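Local coordinates for protein beta-galactosidase (Bacillus circulans subsp. alkalophilus, PDB 3TTY) that hydrolyses terminal beta-linked galactose residues from beta-galactosides, with a TIM-barrel catalytic domain that holds galactose in its pocket, at residues A[2-6]-A[140-144]; A[25-29]-A[68-74]; A[329-335]-A[631-635]; A[509-514]-A[581-585]. One frame throughout, in Å; residues are numbered along the deposited sequence.

Contact 1. Residues A[2-6]-A[140-144]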
# COMPACT_ATOMS: atom_id res chain seq x y z
N ILE A 2 -35.69 -0.54 29.44
CA ILE A 2 -34.36 -1.10 29.63
C ILE A 2 -34.15 -1.30 31.13
O ILE A 2 -33.62 -2.32 31.56
CB ILE A 2 -33.29 -0.19 29.05
CG1 ILE A 2 -33.41 -0.15 27.52
CG2 ILE A 2 -31.91 -0.68 29.44
CD1 ILE A 2 -32.61 0.96 26.89
N ASN A 3 -34.59 -0.33 31.91
CA ASN A 3 -34.59 -0.47 33.36
C ASN A 3 -35.69 0.38 33.98
O ASN A 3 -35.69 1.61 33.86
CB ASN A 3 -33.23 -0.10 33.94
CG ASN A 3 -33.04 -0.64 35.34
OD1 ASN A 3 -33.95 -0.58 36.17
ND2 ASN A 3 -31.87 -1.19 35.61
N GLU A 4 -36.64 -0.27 34.64
CA GLU A 4 -37.82 0.40 35.16
C GLU A 4 -37.51 1.52 36.15
O GLU A 4 -38.33 2.40 36.39
CB GLU A 4 -38.76 -0.61 35.82
CG GLU A 4 -39.31 -1.67 34.86
CD GLU A 4 -40.21 -1.10 33.77
OE1 GLU A 4 -40.96 -0.14 34.06
OE2 GLU A 4 -40.16 -1.61 32.62
N LYS A 5 -36.32 1.51 36.75
CA LYS A 5 -36.06 2.51 37.77
C LYS A 5 -35.59 3.84 37.18
O LYS A 5 -35.33 4.80 37.90
CB LYS A 5 -35.09 1.96 38.83
CG LYS A 5 -33.73 1.55 38.30
CD LYS A 5 -32.74 1.28 39.45
CE LYS A 5 -33.08 0.03 40.21
NZ LYS A 5 -32.12 -0.20 41.32
N PHE A 6 -35.55 3.90 35.85
CA PHE A 6 -34.93 5.01 35.13
C PHE A 6 -35.76 5.20 33.88
O PHE A 6 -35.33 4.82 32.79
CB PHE A 6 -33.48 4.62 34.80
CG PHE A 6 -32.61 5.74 34.27
CD1 PHE A 6 -33.13 7.01 34.04
CD2 PHE A 6 -31.27 5.50 33.99
CE1 PHE A 6 -32.30 8.03 33.55
CE2 PHE A 6 -30.44 6.51 33.49
CZ PHE A 6 -30.95 7.77 33.27
N PRO A 140 -28.20 0.82 44.68
CA PRO A 140 -29.45 1.20 44.01
C PRO A 140 -29.28 1.93 42.68
O PRO A 140 -30.22 1.91 41.88
CB PRO A 140 -30.10 2.16 45.03
CG PRO A 140 -28.95 2.72 45.79
CD PRO A 140 -27.98 1.58 45.92
N GLN A 141 -28.13 2.55 42.44
CA GLN A 141 -27.96 3.42 41.28
C GLN A 141 -27.56 2.67 40.00
O GLN A 141 -27.76 3.18 38.89
CB GLN A 141 -26.92 4.50 41.57
CG GLN A 141 -27.39 5.56 42.53
CD GLN A 141 -28.66 6.23 42.07
OE1 GLN A 141 -29.74 5.94 42.57
NE2 GLN A 141 -28.54 7.13 41.09
N ILE A 142 -26.99 1.48 40.17
CA ILE A 142 -26.51 0.71 39.02
C ILE A 142 -27.66 0.15 38.20
O ILE A 142 -28.41 -0.71 38.66
CB ILE A 142 -25.61 -0.45 39.47
CG1 ILE A 142 -24.46 0.09 40.32
CG2 ILE A 142 -25.11 -1.22 38.27
CD1 ILE A 142 -23.55 -1.00 40.87
N VAL A 143 -27.79 0.63 36.97
CA VAL A 143 -28.94 0.29 36.14
C VAL A 143 -28.55 -0.64 35.00
O VAL A 143 -29.42 -1.14 34.27
CB VAL A 143 -29.56 1.56 35.54
CG1 VAL A 143 -30.33 2.36 36.61
CG2 VAL A 143 -28.48 2.42 34.89
N MET A 144 -27.25 -0.86 34.83
CA MET A 144 -26.74 -1.60 33.68
C MET A 144 -25.29 -2.01 33.90
O MET A 144 -24.51 -1.22 34.44
CB MET A 144 -26.87 -0.74 32.42
CG MET A 144 -26.42 -1.41 31.12
SD MET A 144 -27.46 -2.78 30.55
CE MET A 144 -29.07 -2.00 30.45
O HOH W 1 -28.97 -1.62 41.29

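Contact 2. Residues A[25-29]-A[68-74]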
# COMPACT_ATOMS: atom_id res chain seq x y z
N MET A 25 -14.26 17.03 39.58
CA MET A 25 -15.48 16.27 39.77
C MET A 25 -16.64 17.15 40.25
O MET A 25 -17.78 16.94 39.84
CB MET A 25 -15.22 15.12 40.73
CG MET A 25 -16.25 14.05 40.66
SD MET A 25 -15.62 12.44 41.18
CE MET A 25 -17.10 11.51 40.84
N GLU A 26 -16.35 18.14 41.10
CA GLU A 26 -17.38 19.09 41.50
C GLU A 26 -17.89 19.90 40.30
O GLU A 26 -19.09 20.13 40.16
CB GLU A 26 -16.88 20.03 42.61
CG GLU A 26 -16.67 19.35 43.95
CD GLU A 26 -17.92 18.63 44.44
OE1 GLU A 26 -17.83 17.41 44.74
OE2 GLU A 26 -18.99 19.27 44.53
N GLU A 27 -16.98 20.33 39.43
CA GLU A 27 -17.39 21.00 38.21
C GLU A 27 -18.17 20.07 37.28
O GLU A 27 -19.13 20.49 36.64
CB GLU A 27 -16.18 21.60 37.48
CG GLU A 27 -15.72 22.92 38.05
CD GLU A 27 -16.86 23.93 38.14
OE1 GLU A 27 -17.33 24.18 39.28
OE2 GLU A 27 -17.30 24.45 37.09
N ASP A 28 -17.78 18.80 37.21
CA ASP A 28 -18.52 17.83 36.39
C ASP A 28 -19.98 17.76 36.83
O ASP A 28 -20.88 17.91 36.02
CB ASP A 28 -17.90 16.43 36.44
CG ASP A 28 -16.48 16.38 35.93
OD1 ASP A 28 -16.11 17.22 35.08
OD2 ASP A 28 -15.74 15.49 36.37
N MET A 29 -20.21 17.52 38.13
CA MET A 29 -21.57 17.40 38.65
C MET A 29 -22.37 18.65 38.31
O MET A 29 -23.52 18.56 37.87
CB MET A 29 -21.59 17.19 40.18
CG MET A 29 -20.92 15.91 40.68
SD MET A 29 -21.46 14.42 39.81
CE MET A 29 -20.05 14.17 38.73
N ARG A 68 -20.39 9.94 44.98
CA ARG A 68 -20.55 11.32 44.54
C ARG A 68 -21.67 11.48 43.51
O ARG A 68 -22.48 12.41 43.61
CB ARG A 68 -19.25 11.89 43.98
CG ARG A 68 -19.38 13.38 43.60
CD ARG A 68 -19.71 14.21 44.85
NE ARG A 68 -20.02 15.61 44.57
CZ ARG A 68 -21.23 16.08 44.26
NH1 ARG A 68 -22.27 15.25 44.18
NH2 ARG A 68 -21.40 17.37 44.04
N LEU A 69 -21.70 10.59 42.53
CA LEU A 69 -22.73 10.59 41.51
C LEU A 69 -24.11 10.27 42.09
O LEU A 69 -25.12 10.84 41.69
CB LEU A 69 -22.39 9.56 40.42
CG LEU A 69 -21.20 9.90 39.51
CD1 LEU A 69 -20.70 8.63 38.84
CD2 LEU A 69 -21.60 10.94 38.48
N THR A 70 -24.13 9.33 43.03
CA THR A 70 -25.37 8.96 43.69
C THR A 70 -25.98 10.18 44.39
O THR A 70 -27.19 10.35 44.42
CB THR A 70 -25.14 7.81 44.68
OG1 THR A 70 -24.75 6.64 43.96
CG2 THR A 70 -26.42 7.49 45.46
N LYS A 71 -25.11 11.04 44.94
CA LYS A 71 -25.55 12.28 45.56
C LYS A 71 -26.33 13.16 44.59
O LYS A 71 -27.30 13.82 44.98
CB LYS A 71 -24.35 13.02 46.15
CG LYS A 71 -24.67 13.92 47.32
CD LYS A 71 -23.43 14.18 48.19
CE LYS A 71 -22.33 14.92 47.41
NZ LYS A 71 -21.06 15.09 48.21
N GLU A 72 -25.93 13.16 43.32
CA GLU A 72 -26.65 13.90 42.28
C GLU A 72 -27.77 13.08 41.67
O GLU A 72 -28.40 13.50 40.71
CB GLU A 72 -25.70 14.32 41.15
CG GLU A 72 -24.56 15.17 41.61
CD GLU A 72 -25.05 16.36 42.39
OE1 GLU A 72 -26.03 16.99 41.96
OE2 GLU A 72 -24.48 16.65 43.46
N ASN A 73 -28.01 11.89 42.22
CA ASN A 73 -29.01 10.97 41.66
C ASN A 73 -28.75 10.67 40.17
O ASN A 73 -29.68 10.45 39.39
CB ASN A 73 -30.44 11.48 41.90
CG ASN A 73 -31.51 10.41 41.60
OD1 ASN A 73 -32.53 10.69 40.96
ND2 ASN A 73 -31.26 9.17 42.06
N ILE A 74 -27.48 10.67 39.79
CA ILE A 74 -27.09 10.21 38.46
C ILE A 74 -26.94 8.70 38.49
O ILE A 74 -26.39 8.14 39.44
CB ILE A 74 -25.77 10.86 38.02
CG1 ILE A 74 -25.98 12.35 37.76
CG2 ILE A 74 -25.22 10.18 36.78
CD1 ILE A 74 -24.70 13.12 37.50

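Contact 3. Residues A[329-335]-A[631-635]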
# COMPACT_ATOMS: atom_id res chain seq x y z
N LEU A 329 -29.79 16.06 15.56
CA LEU A 329 -30.34 15.29 14.44
C LEU A 329 -30.00 13.81 14.57
O LEU A 329 -30.88 12.95 14.55
CB LEU A 329 -29.76 15.81 13.12
CG LEU A 329 -30.63 15.95 11.87
CD1 LEU A 329 -29.77 15.79 10.63
CD2 LEU A 329 -31.81 14.99 11.84
N TRP A 330 -28.71 13.52 14.70
CA TRP A 330 -28.19 12.15 14.73
C TRP A 330 -28.54 11.38 16.01
O TRP A 330 -28.54 10.15 16.00
CB TRP A 330 -26.68 12.14 14.49
CG TRP A 330 -26.30 12.56 13.11
CD1 TRP A 330 -27.15 12.97 12.13
CD2 TRP A 330 -24.98 12.61 12.55
NE1 TRP A 330 -26.45 13.26 10.99
CE2 TRP A 330 -25.11 13.05 11.22
CE3 TRP A 330 -23.70 12.33 13.05
CZ2 TRP A 330 -24.02 13.22 10.37
CZ3 TRP A 330 -22.60 12.50 12.21
CH2 TRP A 330 -22.77 12.94 10.88
N SER A 331 -28.82 12.11 17.09
CA SER A 331 -29.32 11.49 18.33
C SER A 331 -30.76 11.02 18.15
O SER A 331 -31.09 9.89 18.50
CB SER A 331 -29.25 12.45 19.52
OG SER A 331 -27.93 12.91 19.76
N TYR A 332 -31.62 11.89 17.62
CA TYR A 332 -33.01 11.48 17.37
C TYR A 332 -33.12 10.47 16.23
O TYR A 332 -34.09 9.70 16.17
CB TYR A 332 -33.91 12.69 17.11
CG TYR A 332 -34.25 13.45 18.37
CD1 TYR A 332 -34.92 12.83 19.42
CD2 TYR A 332 -33.90 14.78 18.51
CE1 TYR A 332 -35.22 13.52 20.59
CE2 TYR A 332 -34.20 15.48 19.67
CZ TYR A 332 -34.86 14.84 20.70
OH TYR A 332 -35.16 15.53 21.84
N GLN A 333 -32.14 10.45 15.33
CA GLN A 333 -32.12 9.42 14.32
C GLN A 333 -31.97 8.05 14.99
O GLN A 333 -32.65 7.10 14.61
CB GLN A 333 -31.03 9.64 13.27
CG GLN A 333 -31.23 8.78 12.01
CD GLN A 333 -30.04 8.84 11.07
OE1 GLN A 333 -28.89 8.95 11.51
NE2 GLN A 333 -30.31 8.77 9.77
N ALA A 334 -31.09 7.96 15.98
CA ALA A 334 -30.94 6.73 16.74
C ALA A 334 -32.25 6.36 17.42
O ALA A 334 -32.73 5.22 17.30
CB ALA A 334 -29.83 6.85 17.74
N VAL A 335 -32.85 7.31 18.12
CA VAL A 335 -34.09 7.04 18.83
C VAL A 335 -35.17 6.55 17.87
O VAL A 335 -35.90 5.61 18.17
CB VAL A 335 -34.59 8.29 19.58
CG1 VAL A 335 -35.92 7.99 20.28
CG2 VAL A 335 -33.53 8.78 20.57
N PHE A 631 -41.04 9.97 13.42
CA PHE A 631 -39.83 10.75 13.56
C PHE A 631 -39.50 11.39 12.22
O PHE A 631 -39.18 10.69 11.25
CB PHE A 631 -38.68 9.87 14.06
CG PHE A 631 -38.86 9.40 15.48
CD1 PHE A 631 -38.14 9.98 16.52
CD2 PHE A 631 -39.77 8.39 15.78
CE1 PHE A 631 -38.32 9.56 17.83
CE2 PHE A 631 -39.95 7.96 17.09
CZ PHE A 631 -39.22 8.55 18.12
N VAL A 632 -39.59 12.71 12.15
CA VAL A 632 -39.29 13.43 10.93
C VAL A 632 -37.98 14.16 11.10
O VAL A 632 -37.80 14.92 12.04
CB VAL A 632 -40.37 14.44 10.57
CG1 VAL A 632 -40.07 15.05 9.20
CG2 VAL A 632 -41.73 13.78 10.58
N MET A 633 -37.06 13.91 10.17
CA MET A 633 -35.69 14.36 10.34
C MET A 633 -35.17 14.95 9.06
O MET A 633 -35.03 14.27 8.05
CB MET A 633 -34.83 13.20 10.84
CG MET A 633 -35.36 12.69 12.19
SD MET A 633 -34.85 11.04 12.67
CE MET A 633 -35.66 10.03 11.43
N ASN A 634 -34.91 16.25 9.11
CA ASN A 634 -34.46 16.97 7.93
C ASN A 634 -32.96 17.07 7.90
O ASN A 634 -32.38 17.87 8.61
CB ASN A 634 -35.06 18.38 7.92
CG ASN A 634 -34.65 19.17 6.70
OD1 ASN A 634 -34.05 18.62 5.76
ND2 ASN A 634 -34.97 20.46 6.69
N HIS A 635 -32.32 16.25 7.06
CA HIS A 635 -30.87 16.27 6.93
C HIS A 635 -30.33 17.43 6.09
O HIS A 635 -29.13 17.70 6.09
CB HIS A 635 -30.38 14.93 6.36
CG HIS A 635 -30.73 13.75 7.22
ND1 HIS A 635 -30.02 13.41 8.35
CD2 HIS A 635 -31.71 12.82 7.10
CE1 HIS A 635 -30.55 12.34 8.90
NE2 HIS A 635 -31.58 11.96 8.16
O HOH W 2 -27.61 14.29 8.64

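Contact 4. Residues A[509-514]-A[581-585]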
# COMPACT_ATOMS: atom_id res chain seq x y z
N VAL A 509 -38.34 -21.71 -6.01
CA VAL A 509 -39.12 -20.57 -5.58
C VAL A 509 -38.87 -19.37 -6.49
O VAL A 509 -39.77 -18.57 -6.73
CB VAL A 509 -38.89 -20.21 -4.10
CG1 VAL A 509 -37.48 -19.66 -3.89
CG2 VAL A 509 -39.93 -19.21 -3.66
N MET A 510 -37.66 -19.26 -7.03
CA MET A 510 -37.32 -18.14 -7.91
C MET A 510 -37.78 -18.38 -9.35
O MET A 510 -38.02 -17.43 -10.08
CB MET A 510 -35.82 -17.84 -7.86
CG MET A 510 -35.30 -17.43 -6.48
SD MET A 510 -36.32 -16.22 -5.60
CE MET A 510 -36.30 -14.87 -6.78
N GLY A 511 -37.89 -19.64 -9.75
CA GLY A 511 -38.42 -20.01 -11.06
C GLY A 511 -37.49 -19.68 -12.21
O GLY A 511 -37.92 -19.52 -13.35
N ILE A 512 -36.20 -19.57 -11.90
CA ILE A 512 -35.20 -19.32 -12.94
C ILE A 512 -33.98 -20.16 -12.69
O ILE A 512 -33.71 -20.55 -11.55
CB ILE A 512 -34.75 -17.84 -12.98
CG1 ILE A 512 -34.05 -17.44 -11.67
CG2 ILE A 512 -35.92 -16.91 -13.27
CD1 ILE A 512 -32.54 -17.53 -11.72
N TRP A 513 -33.24 -20.43 -13.76
CA TRP A 513 -31.96 -21.11 -13.67
C TRP A 513 -30.91 -20.12 -14.11
O TRP A 513 -30.95 -19.65 -15.23
CB TRP A 513 -31.91 -22.32 -14.61
CG TRP A 513 -30.53 -22.82 -14.83
CD1 TRP A 513 -29.55 -22.96 -13.88
CD2 TRP A 513 -29.94 -23.25 -16.07
NE1 TRP A 513 -28.40 -23.45 -14.46
CE2 TRP A 513 -28.62 -23.63 -15.80
CE3 TRP A 513 -30.42 -23.35 -17.38
CZ2 TRP A 513 -27.75 -24.10 -16.78
CZ3 TRP A 513 -29.57 -23.81 -18.35
CH2 TRP A 513 -28.25 -24.18 -18.05
N ALA A 514 -29.98 -19.81 -13.21
CA ALA A 514 -28.84 -18.97 -13.55
C ALA A 514 -27.67 -19.83 -14.08
O ALA A 514 -27.03 -20.58 -13.32
CB ALA A 514 -28.41 -18.17 -12.34
N GLN A 581 -45.18 -14.19 -4.49
CA GLN A 581 -44.43 -13.80 -5.68
C GLN A 581 -42.97 -13.74 -5.31
O GLN A 581 -42.64 -13.34 -4.19
CB GLN A 581 -44.77 -12.36 -6.09
CG GLN A 581 -46.18 -12.07 -6.45
CD GLN A 581 -47.10 -12.02 -5.26
OE1 GLN A 581 -48.13 -12.69 -5.26
NE2 GLN A 581 -46.77 -11.22 -4.26
N SER A 582 -42.09 -14.06 -6.25
CA SER A 582 -40.66 -13.87 -6.02
C SER A 582 -40.03 -13.16 -7.21
O SER A 582 -40.36 -13.43 -8.37
CB SER A 582 -39.96 -15.20 -5.74
OG SER A 582 -39.95 -16.02 -6.90
N TYR A 583 -39.12 -12.24 -6.90
CA TYR A 583 -38.46 -11.41 -7.91
C TYR A 583 -36.96 -11.64 -7.89
O TYR A 583 -36.32 -11.52 -6.86
CB TYR A 583 -38.76 -9.93 -7.64
CG TYR A 583 -40.21 -9.53 -7.83
CD1 TYR A 583 -40.66 -9.04 -9.05
CD2 TYR A 583 -41.13 -9.64 -6.79
CE1 TYR A 583 -41.97 -8.66 -9.24
CE2 TYR A 583 -42.45 -9.28 -6.98
CZ TYR A 583 -42.86 -8.79 -8.21
OH TYR A 583 -44.17 -8.42 -8.40
N TYR A 584 -36.41 -11.97 -9.05
CA TYR A 584 -34.97 -12.17 -9.16
C TYR A 584 -34.37 -11.01 -9.94
O TYR A 584 -34.79 -10.72 -11.06
CB TYR A 584 -34.68 -13.47 -9.89
CG TYR A 584 -33.26 -13.96 -9.78
CD1 TYR A 584 -32.88 -14.83 -8.77
CD2 TYR A 584 -32.30 -13.57 -10.71
CE1 TYR A 584 -31.58 -15.29 -8.67
CE2 TYR A 584 -30.98 -14.02 -10.61
CZ TYR A 584 -30.63 -14.89 -9.59
OH TYR A 584 -29.35 -15.36 -9.48
N VAL A 585 -33.38 -10.34 -9.34
CA VAL A 585 -32.73 -9.20 -9.98
C VAL A 585 -31.33 -9.61 -10.39
O VAL A 585 -30.44 -9.71 -9.53
CB VAL A 585 -32.65 -7.98 -9.02
CG1 VAL A 585 -32.09 -6.77 -9.75
CG2 VAL A 585 -34.02 -7.66 -8.43
O HOH W 3 -38.29 -14.60 -10.38

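Contact 1. Residues A[2-6]-A[140-144]
The side-chain amide of N3 reaches across to the main chain of V143. N3 ND2 gives a hydrogen bond to V143 O at 2.8 Å, with V143 O close to the amide plane and ND2 tilted 22° from the carbonyl plane. The other end of the amide turns back: N3 OD1 accepts from K5 N at 3.2 Å, which makes an Asx turn. The amide is thus held at both ends. With a leucine in place of N3, V143 O would probably lose this donor and K5 N its turn-closing acceptor. Two residues on, K5 NZ donates to P140 O at 2.9 Å. With chi1 at 60°, the K5 chain starts out between its own N and C, and a bend at chi3 then brings NZ to P140 O. The turn from N3 to F6 is type I and precedes the first barrel strand, 10-14. V143 lies on the fourth barrel strand, 142-146, so the N-terminal segment packs at the start of that strand. V143 CG1 lies 3.9 Å from K5 CD and 4.2 Å from F6 CD2. F6 itself stacks on W10. I2 CG2 and M144 CE also meet, at a doubtfully short spacing.

Contact 2. Residues A[25-29]-A[68-74]
Helices 22-35 and 60-71 are the first two helices of the TIM-barrel's outer layer, and a salt-bridge network of E26, R68 and E72 joins them here. R68 grips E26 side-on with two nitrogens. R68 NE donates to E26 OE1 at 2.8 Å, almost straight at 177°. R68 NH2 donates to E26 OE2 at 3.1 Å. Both carboxylate oxygens are met on their syn side, and the two planes lie 25° apart. On the next turn of its own chain, R68 NH1 donates to E72 OE2 at 2.7 Å, meeting the anti lone pair of that oxygen. E72 OE1 is taken by N33. The guanidinium is therefore fixed in its rotation by partners along its edge. Over one face lies M29, its CG 3.6 Å from R68 CZ. The aliphatic part of K71 covers the opposite face, off-centre. M29 is bent at chi2 and chi3, which turns M29 CE to L69 CD2 at 3.6 Å. M29 SD rests 3.7 Å from E72 CG. M25, extended beyond CG, runs past R68 in the opposite direction and sets its CE against R68 CB at 3.8 Å. Helix 60-71 ends in a Schellman motif, with N73 at positive phi, and the chain goes on into strand 75-79. Salt bridges on the outer side, where E26 is exposed, and methionine packing against L69 join neighbouring helices of this beta/alpha barrel.

Contact 3. Residues A[329-335]-A[631-635]
L329 packs on M633 and H635. CD2 of L329 lies 3.7 Å from M633 CB, and the other methyl, CD1, reaches H635, 3.3 Å from its ND1. At the far end, V335 CG1 sits 3.8 Å from F631 CE1, the two side chains crossing at about a right angle. The sulfur of M633 settles against the helix backbone, 3.6 Å from Q333 CA and 3.8 Å from Y332 O. M633 CB already points at the helix, and with chi1 at -60° its SD comes against the Q333 backbone. Cutting L329 back to an alanine is likely to leave a gap between M633 CB and the H635 ring. Polar contacts include a water bridge and a shared carboxylate. Water 2 accepts from W330 NE1 at 2.8 Å and lies 2.6 Å from H635 ND1, so it bridges the two rings. Q333 NE2 and H635 NE2 both hydrogen-bond E618 OE1, and the Q333 amide is turned 53° from the H635 ring. Q333 NE2 also hydrogen-bonds F284 O. H635 stacks on the F284 ring. Helix 326-336 of the TIM barrel runs roughly antiparallel to strand 627-634, their segment axes 9.1 Å apart at closest and 149° between directions. That strand lies between strands 617-624 and 669-674 in the C-terminal domain, and helix 371-386 packs beside Y332.

Contact 4. Residues A[509-514]-A[581-585]
M510 lays its side chain against S582, Y583 and Y584 of strand 580-585. Its CB and CG lead off the end of helix 507-510, with CG anti to the carbonyl carbon (chi1 -61°). Bends at chi2 and chi3 then fold the chain over the strand. M510 SD comes to rest 3.8 Å from S582 CB. M510 CE goes furthest: it lies 3.4 Å from Y583 O and 3.8 Å from Y584 CB, at the edge of the Y584 ring. Over one face of the Y584 ring stands I512 CD1, 3.8 Å from the ring centroid and only 5° off the normal, a CH-pi contact. A514 CB reaches Y584 OH, a hydroxyl that bonds D548. At the helix end, S582 OG donates to V509 O at 2.6 Å, and V509 O also accepts from N575. G511, at positive phi, lets the chain leave the helix for strand 512-519. Water 3 donates to M510 O at 2.9 Å and to S582 O, bridging the two main chains. The chemistry of this trimerisation-domain contact is mixed: direct and water-bridged hydrogen bonds give partners to V509 O, M510 O and S582 O of buried residues, while apolar groups pack against the Y584 ring.

From the N terminus, contact 1 opens first, and its loop spans the first three strands of the barrel before closing on the fourth. Contact 2 falls wholly within that loop and joins the first two outer helices. The two touch, with Q141 NE2 probably hydrogen-bonded to I74 O at 2.9 Å. Contact 3 opens after contact 1 has closed. Its loop of 295 residues takes in the whole trimerisation domain and ties a late barrel helix to the C-terminal domain. Contact 4 lies within that span and joins helix 507-510 and strand 512-519 to strand 580-585 of the mixed sheet. Contacts 2 and 4 have centres about 61 Å apart, on opposite sides of the chain's centre.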